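Local coordinates for immunoreactive 84kD antigen PG93 (PDB 5M11), which is an essential bacterial surface component of the type-IX secretion system of Porphyromonas gingivalis and binds zinc and calcium ions, at residues Leu17-Lys31 with Ala34-Glu46. Residues are numbered along the deposited sequence; the frame is centred on the assembly and turned at random.
Sequences LAIHKTEKAVETPKK and AVANGVLYSVGKE
Glu23 and Lys24 both turn their backbone N-H groups to the carbonyl of Val35. Glu23 N lies 2.8 Å from Val35 O and meets that oxygen almost head-on. Lys24 N uses a lone pair of the same oxygen, in the carbonyl plane. Two residues facing one make a classic beta bulge. Beyond it, Val35 N returns a bond to Lys24 O (3.1 Å), and Ala25 pairs with Ala34 as a non-hydrogen-bonded antiparallel pair.

Side-chain polar bonds hold the turn end. Asn37 N reaches Glu23 OE1 at 3.2 Å, from above the carboxylate plane. Lys21 forms a salt bridge to the other carboxylate oxygen, so the group is held on both oxygens. Asn37 ND2 makes a weak bond to Ile19 O. The hydroxyls Thr22 OG1 and Tyr41 OH are hydrogen-bonded at 2.6 Å, with OG1 at the ring edge. With chi1 at 67°, the Tyr41 ring stands over its own backbone and its hydroxyl reaches Thr22.

At the far end, Lys45 bends at chi3 and chi4 to bring NZ to three oxygens. Lys45 NZ bonds Pro29 O at 2.9 Å, forms a salt bridge with Glu27 OE2 at 3.2 Å and has a weak bond to Thr28 O. Glu27 OE2 also bonds Ser278.

Apolar contacts lie beside these bonds. Ile19 CG2 approaches Tyr41 CE2 (3.9 Å) obliquely and also meets Ala36 CB. Leu17 CB touches Val39 CG2. Leu290 of strand 290-294 packs on Thr22, Ala25, Ala34 and Tyr41.

A type I' turn from Ala36 to Val39 joins strands 32-36 and 39-42. With strands 22-27 and 52-54 they form a four-stranded antiparallel meander, the blade architecture of a beta-propeller.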
loop_
_atom_site.group_PDB
_atom_site.type_symbol
_atom_site.label_atom_id
_atom_site.label_comp_id
_atom_site.label_asym_id
_atom_site.label_seq_id
_atom_site.Cartn_x
_atom_site.Cartn_y
_atom_site.Cartn_z
ATOM N N LEU A 17 1.176 -1.781 -7.456
ATOM C CA LEU A 17 0.820 -0.404 -7.139
ATOM C C LEU A 17 -0.060 0.235 -8.205
ATOM O O LEU A 17 -0.020 -0.168 -9.370
ATOM C CB LEU A 17 2.098 0.442 -6.890
ATOM C CG LEU A 17 2.893 0.055 -5.614
ATOM C CD1 LEU A 17 4.125 0.886 -5.443
ATOM C CD2 LEU A 17 2.036 0.158 -4.345
ATOM N N ALA A 18 -0.871 1.222 -7.770
ATOM C CA ALA A 18 -1.829 1.979 -8.562
ATOM C C ALA A 18 -1.252 3.311 -9.145
ATOM O O ALA A 18 -0.478 4.021 -8.490
ATOM C CB ALA A 18 -3.047 2.283 -7.707
ATOM N N ILE A 19 -1.685 3.656 -10.372
ATOM C CA ILE A 19 -1.267 4.899 -11.014
ATOM C C ILE A 19 -2.408 5.913 -10.737
ATOM O O ILE A 19 -2.301 6.666 -9.762
ATOM C CB ILE A 19 -0.868 4.654 -12.498
ATOM C CG1 ILE A 19 0.584 4.111 -12.560
ATOM C CG2 ILE A 19 -1.001 5.892 -13.373
ATOM C CD1 ILE A 19 0.692 2.579 -12.601
ATOM N N HIS A 20 -3.518 5.861 -11.486
ATOM C CA HIS A 20 -4.709 6.691 -11.271
ATOM C C HIS A 20 -4.363 8.265 -11.273
ATOM O O HIS A 20 -3.933 8.786 -12.314
ATOM C CB HIS A 20 -5.440 6.177 -9.978
ATOM C CG HIS A 20 -6.680 6.897 -9.518
ATOM N ND1 HIS A 20 -7.414 7.717 -10.361
ATOM C CD2 HIS A 20 -7.263 6.895 -8.296
ATOM C CE1 HIS A 20 -8.398 8.198 -9.621
ATOM N NE2 HIS A 20 -8.348 7.729 -8.374
ATOM N N LYS A 21 -4.571 8.984 -10.137
ATOM C CA LYS A 21 -4.501 10.443 -9.958
ATOM C C LYS A 21 -3.099 11.057 -10.135
ATOM O O LYS A 21 -2.386 11.213 -9.145
ATOM C CB LYS A 21 -5.060 10.800 -8.566
ATOM C CG LYS A 21 -5.479 12.251 -8.365
ATOM C CD LYS A 21 -5.824 12.467 -6.904
ATOM C CE LYS A 21 -5.919 13.915 -6.509
ATOM N NZ LYS A 21 -5.783 14.076 -5.036
ATOM N N THR A 22 -2.747 11.490 -11.372
ATOM C CA THR A 22 -1.450 12.119 -11.705
ATOM C C THR A 22 -1.442 13.528 -11.104
ATOM O O THR A 22 -2.107 14.434 -11.603
ATOM C CB THR A 22 -1.187 12.055 -13.222
ATOM O OG1 THR A 22 -1.089 10.679 -13.567
ATOM C CG2 THR A 22 0.094 12.758 -13.658
ATOM N N GLU A 23 -0.700 13.681 -9.998
ATOM C CA GLU A 23 -0.621 14.911 -9.228
ATOM C C GLU A 23 0.587 15.785 -9.609
ATOM O O GLU A 23 0.623 16.949 -9.208
ATOM C CB GLU A 23 -0.595 14.569 -7.732
ATOM C CG GLU A 23 -1.945 14.105 -7.209
ATOM C CD GLU A 23 -1.950 13.251 -5.956
ATOM O OE1 GLU A 23 -1.092 12.345 -5.845
ATOM O OE2 GLU A 23 -2.874 13.427 -5.129
ATOM N N LYS A 24 1.555 15.243 -10.379
ATOM C CA LYS A 24 2.782 15.949 -10.784
ATOM C C LYS A 24 3.280 15.471 -12.150
ATOM O O LYS A 24 2.993 14.334 -12.542
ATOM C CB LYS A 24 3.891 15.763 -9.733
ATOM C CG LYS A 24 3.965 16.909 -8.731
ATOM C CD LYS A 24 3.672 16.450 -7.327
ATOM C CE LYS A 24 3.572 17.600 -6.367
ATOM N NZ LYS A 24 2.966 17.146 -5.086
ATOM N N ALA A 25 4.027 16.345 -12.865
ATOM C CA ALA A 25 4.568 16.127 -14.210
ATOM C C ALA A 25 5.846 16.926 -14.409
ATOM O O ALA A 25 5.912 18.091 -14.004
ATOM C CB ALA A 25 3.542 16.534 -15.248
ATOM N N VAL A 26 6.874 16.294 -15.005
ATOM C CA VAL A 26 8.201 16.874 -15.270
ATOM C C VAL A 26 8.634 16.497 -16.696
ATOM O O VAL A 26 8.583 15.306 -17.048
ATOM C CB VAL A 26 9.258 16.386 -14.217
ATOM C CG1 VAL A 26 10.693 16.718 -14.633
ATOM C CG2 VAL A 26 8.974 16.915 -12.824
ATOM N N GLU A 27 9.112 17.485 -17.489
ATOM C CA GLU A 27 9.644 17.222 -18.830
ATOM C C GLU A 27 11.150 16.919 -18.771
ATOM O O GLU A 27 11.900 17.666 -18.149
ATOM C CB GLU A 27 9.389 18.393 -19.800
ATOM C CG GLU A 27 9.658 18.007 -21.251
ATOM C CD GLU A 27 9.883 19.133 -22.237
ATOM O OE1 GLU A 27 9.279 20.213 -22.051
ATOM O OE2 GLU A 27 10.622 18.917 -23.226
ATOM N N THR A 28 11.571 15.829 -19.449
ATOM C CA THR A 28 12.947 15.314 -19.615
ATOM C C THR A 28 13.249 15.395 -21.122
ATOM O O THR A 28 12.287 15.266 -21.881
ATOM C CB THR A 28 12.993 13.874 -19.020
ATOM O OG1 THR A 28 13.082 13.970 -17.596
ATOM C CG2 THR A 28 14.110 12.971 -19.597
ATOM N N PRO A 29 14.514 15.589 -21.606
ATOM C CA PRO A 29 14.753 15.651 -23.070
ATOM C C PRO A 29 14.127 14.505 -23.867
ATOM O O PRO A 29 13.619 14.772 -24.947
ATOM C CB PRO A 29 16.277 15.621 -23.192
ATOM C CG PRO A 29 16.756 16.210 -21.917
ATOM C CD PRO A 29 15.775 15.779 -20.862
ATOM N N LYS A 30 14.089 13.273 -23.321
ATOM C CA LYS A 30 13.499 12.132 -24.031
ATOM C C LYS A 30 12.348 11.420 -23.238
ATOM O O LYS A 30 11.777 10.454 -23.750
ATOM C CB LYS A 30 14.600 11.102 -24.421
ATOM C CG LYS A 30 15.650 11.602 -25.431
ATOM C CD LYS A 30 15.280 11.288 -26.884
ATOM C CE LYS A 30 15.656 12.402 -27.840
ATOM N NZ LYS A 30 15.646 11.948 -29.258
ATOM N N LYS A 31 11.996 11.894 -22.024
ATOM C CA LYS A 31 10.951 11.255 -21.201
ATOM C C LYS A 31 10.052 12.270 -20.489
ATOM O O LYS A 31 10.348 13.462 -20.480
ATOM C CB LYS A 31 11.595 10.334 -20.141
ATOM C CG LYS A 31 12.123 8.995 -20.666
ATOM C CD LYS A 31 13.105 8.322 -19.689
ATOM C CE LYS A 31 14.550 8.537 -20.080
ATOM N NZ LYS A 31 15.416 7.412 -19.636
ATOM N N ALA A 34 6.274 11.521 -14.133
ATOM C CA ALA A 34 5.022 11.922 -13.496
ATOM C C ALA A 34 4.773 11.118 -12.254
ATOM O O ALA A 34 5.272 10.004 -12.131
ATOM C CB ALA A 34 3.859 11.772 -14.459
ATOM N N VAL A 35 4.014 11.692 -11.321
ATOM C CA VAL A 35 3.704 11.063 -10.037
ATOM C C VAL A 35 2.190 10.971 -9.891
ATOM O O VAL A 35 1.487 11.974 -10.062
ATOM C CB VAL A 35 4.356 11.818 -8.841
ATOM C CG1 VAL A 35 3.962 11.203 -7.496
ATOM C CG2 VAL A 35 5.872 11.897 -8.990
ATOM N N ALA A 36 1.705 9.762 -9.561
ATOM C CA ALA A 36 0.298 9.488 -9.356
ATOM C C ALA A 36 0.072 8.691 -8.057
ATOM O O ALA A 36 0.314 7.485 -8.014
ATOM C CB ALA A 36 -0.261 8.753 -10.557
ATOM N N ASN A 37 -0.347 9.406 -6.982
ATOM C CA ASN A 37 -0.671 8.907 -5.632
ATOM C C ASN A 37 0.565 8.529 -4.816
ATOM O O ASN A 37 0.435 7.994 -3.710
ATOM C CB ASN A 37 -1.674 7.727 -5.668
ATOM C CG ASN A 37 -3.055 8.134 -6.139
ATOM O OD1 ASN A 37 -3.694 9.033 -5.567
ATOM N ND2 ASN A 37 -3.529 7.511 -7.220
ATOM N N GLY A 38 1.742 8.881 -5.325
ATOM C CA GLY A 38 3.025 8.620 -4.671
ATOM C C GLY A 38 3.903 7.694 -5.479
ATOM O O GLY A 38 5.046 7.424 -5.101
ATOM N N VAL A 39 3.352 7.203 -6.606
ATOM C CA VAL A 39 4.037 6.273 -7.494
ATOM C C VAL A 39 4.673 7.067 -8.617
ATOM O O VAL A 39 3.972 7.742 -9.369
ATOM C CB VAL A 39 3.103 5.145 -8.012
ATOM C CG1 VAL A 39 3.871 4.132 -8.862
ATOM C CG2 VAL A 39 2.396 4.452 -6.855
ATOM N N LEU A 40 6.005 7.002 -8.710
ATOM C CA LEU A 40 6.761 7.689 -9.750
ATOM C C LEU A 40 6.741 6.840 -10.992
ATOM O O LEU A 40 6.788 5.613 -10.873
ATOM C CB LEU A 40 8.215 7.970 -9.286
ATOM C CG LEU A 40 9.157 8.610 -10.321
ATOM C CD1 LEU A 40 8.904 10.085 -10.461
ATOM C CD2 LEU A 40 10.605 8.327 -9.989
ATOM N N TYR A 41 6.642 7.473 -12.180
ATOM C CA TYR A 41 6.643 6.750 -13.452
ATOM C C TYR A 41 7.129 7.630 -14.604
ATOM O O TYR A 41 7.052 8.854 -14.539
ATOM C CB TYR A 41 5.270 6.117 -13.764
ATOM C CG TYR A 41 4.133 7.080 -14.047
ATOM C CD1 TYR A 41 3.889 7.539 -15.340
ATOM C CD2 TYR A 41 3.227 7.433 -13.048
ATOM C CE1 TYR A 41 2.821 8.387 -15.618
ATOM C CE2 TYR A 41 2.148 8.275 -13.315
ATOM C CZ TYR A 41 1.942 8.737 -14.607
ATOM O OH TYR A 41 0.876 9.545 -14.906
ATOM N N SER A 42 7.650 6.981 -15.640
ATOM C CA SER A 42 8.190 7.546 -16.866
ATOM C C SER A 42 7.181 7.352 -18.013
ATOM O O SER A 42 6.320 6.476 -17.903
ATOM C CB SER A 42 9.506 6.842 -17.195
ATOM O OG SER A 42 10.111 7.324 -18.384
ATOM N N VAL A 43 7.276 8.179 -19.096
ATOM C CA VAL A 43 6.469 8.127 -20.338
ATOM C C VAL A 43 7.334 8.660 -21.492
ATOM O O VAL A 43 7.882 9.758 -21.386
ATOM C CB VAL A 43 5.090 8.872 -20.304
ATOM C CG1 VAL A 43 4.290 8.603 -21.579
ATOM C CG2 VAL A 43 4.250 8.522 -19.077
ATOM N N GLY A 44 7.420 7.909 -22.586
ATOM C CA GLY A 44 8.191 8.327 -23.754
ATOM C C GLY A 44 7.536 9.465 -24.512
ATOM O O GLY A 44 6.306 9.551 -24.541
ATOM N N LYS A 45 8.351 10.351 -25.123
ATOM C CA LYS A 45 7.848 11.510 -25.880
ATOM C C LYS A 45 7.624 11.166 -27.385
ATOM O O LYS A 45 6.629 10.501 -27.698
ATOM C CB LYS A 45 8.781 12.718 -25.710
ATOM C CG LYS A 45 8.626 13.409 -24.364
ATOM C CD LYS A 45 9.826 14.268 -24.002
ATOM C CE LYS A 45 9.738 15.677 -24.524
ATOM N NZ LYS A 45 11.086 16.223 -24.815
ATOM N N GLU A 46 8.539 11.611 -28.296
ATOM C CA GLU A 46 8.512 11.405 -29.761
ATOM C C GLU A 46 8.145 9.945 -30.154
ATOM O O GLU A 46 7.298 9.728 -31.034
ATOM C CB GLU A 46 9.884 11.790 -30.370
ATOM C CG GLU A 46 9.914 11.918 -31.890
ATOM C CD GLU A 46 9.635 13.301 -32.443
ATOM O OE1 GLU A 46 10.357 14.247 -32.050
ATOM O OE2 GLU A 46 8.729 13.434 -33.300
#